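PDB 3BTP: single-strand DNA-binding protein from Agrobacterium tumefaciens, which binds single-stranded DNA regardless of its sequence and mediates nuclear uptake of the transferred T-DNA strand during plant transformation. Local coordinates for residues A[397-400]-A[405-408]. Residues are numbered along the deposited sequence; the frame is centred on the assembly and turned at random.
Sequences QVLA and RYMS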
# COMPACT_ATOMS: atom_id res chain seq x y z
N GLN A 397 -2.21 -18.61 -9.66
CA GLN A 397 -3.14 -18.32 -10.80
C GLN A 397 -2.39 -17.36 -11.66
O GLN A 397 -1.74 -16.51 -11.12
CB GLN A 397 -4.38 -17.51 -10.37
CG GLN A 397 -5.46 -18.38 -9.81
CD GLN A 397 -6.76 -17.61 -9.50
OE1 GLN A 397 -6.80 -16.55 -8.82
NE2 GLN A 397 -7.82 -18.12 -10.02
N VAL A 398 -2.50 -17.49 -12.97
CA VAL A 398 -1.80 -16.61 -13.92
C VAL A 398 -2.84 -16.10 -14.93
O VAL A 398 -3.80 -16.81 -15.29
CB VAL A 398 -0.57 -17.35 -14.60
CG1 VAL A 398 0.58 -17.57 -13.56
CG2 VAL A 398 -1.03 -18.68 -15.16
N LEU A 399 -2.67 -14.83 -15.32
CA LEU A 399 -3.57 -14.16 -16.26
C LEU A 399 -3.36 -14.59 -17.78
O LEU A 399 -2.26 -14.55 -18.26
CB LEU A 399 -3.41 -12.67 -16.15
CG LEU A 399 -4.59 -11.85 -16.65
CD1 LEU A 399 -5.92 -12.18 -15.91
CD2 LEU A 399 -4.17 -10.33 -16.62
N ALA A 400 -4.44 -15.01 -18.46
CA ALA A 400 -4.47 -15.23 -19.91
C ALA A 400 -4.00 -14.01 -20.69
O ALA A 400 -4.07 -12.89 -20.21
CB ALA A 400 -5.89 -15.58 -20.36
N ARG A 405 -9.10 -13.80 -17.87
CA ARG A 405 -9.22 -15.06 -17.25
C ARG A 405 -7.97 -15.44 -16.45
O ARG A 405 -6.89 -15.34 -16.96
CB ARG A 405 -9.39 -16.11 -18.37
CG ARG A 405 -9.54 -17.54 -17.78
CD ARG A 405 -10.03 -18.50 -18.91
NE ARG A 405 -11.46 -18.33 -19.19
CZ ARG A 405 -12.11 -19.06 -20.11
NH1 ARG A 405 -11.45 -19.95 -20.80
NH2 ARG A 405 -13.39 -18.91 -20.33
N TYR A 406 -8.17 -16.00 -15.27
CA TYR A 406 -7.13 -16.75 -14.52
C TYR A 406 -7.21 -18.25 -14.64
O TYR A 406 -8.29 -18.86 -14.66
CB TYR A 406 -7.14 -16.41 -13.01
CG TYR A 406 -6.60 -15.01 -12.69
CD1 TYR A 406 -7.48 -13.99 -12.34
CD2 TYR A 406 -5.20 -14.76 -12.65
CE1 TYR A 406 -7.00 -12.69 -11.96
CE2 TYR A 406 -4.66 -13.46 -12.29
CZ TYR A 406 -5.62 -12.44 -11.98
OH TYR A 406 -5.21 -11.17 -11.65
N MET A 407 -6.03 -18.85 -14.70
CA MET A 407 -5.89 -20.29 -14.79
C MET A 407 -4.61 -20.72 -14.07
O MET A 407 -3.75 -19.90 -13.77
CB MET A 407 -5.89 -20.75 -16.28
CG MET A 407 -4.71 -20.31 -17.13
SD MET A 407 -4.84 -20.45 -18.92
CE MET A 407 -5.79 -18.96 -19.28
N SER A 408 -4.49 -21.99 -13.77
CA SER A 408 -3.20 -22.54 -13.34
C SER A 408 -2.06 -22.27 -14.32
O SER A 408 -2.24 -22.10 -15.53
CB SER A 408 -3.29 -24.07 -13.03
OG SER A 408 -3.33 -24.76 -14.27
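Tyr406 packs between Leu399 and Gln397 in an antiparallel beta hairpin, strands 396-399 and 405-407 of a closed barrel. The pairing rests on three backbone bonds: Val398 N to Met407 O, Met407 N to Val398 O, and Ala400 N to Arg405 O, the last nearly linear at 175°. Tyr406 can be followed outward. Its CB lies 3.5 Å from Gln397 NE2; CG is 4.1 Å from both CB and CD of Gln397; CD2 reaches Val398 C at 3.5 Å; CE1, CE2 and CZ lie beneath Leu399 CD1; and OH leaves the hairpin to hydrogen-bond Pro347 O. The geometry fits a CH-pi contact: Leu399 CD1 stands 3.9 Å from the ring centroid and 8° off its normal. Gln397 OE1 lies over the opposite face; the glutamine crosses the tyrosine at about a right angle, with amide and ring planes 20° apart. This buried oxygen has no hydrogen-bonding partner in the model. Val398 and Met407 occupy the other sheet face, where both touch Leu412 of helix 409-415, whose N-cap is Ser408. From its place opposite Val398, Met407 runs along the hairpin toward Ala400, and a bend at chi3 turns CE from SD to within 3.5 Å of Ala400 CB.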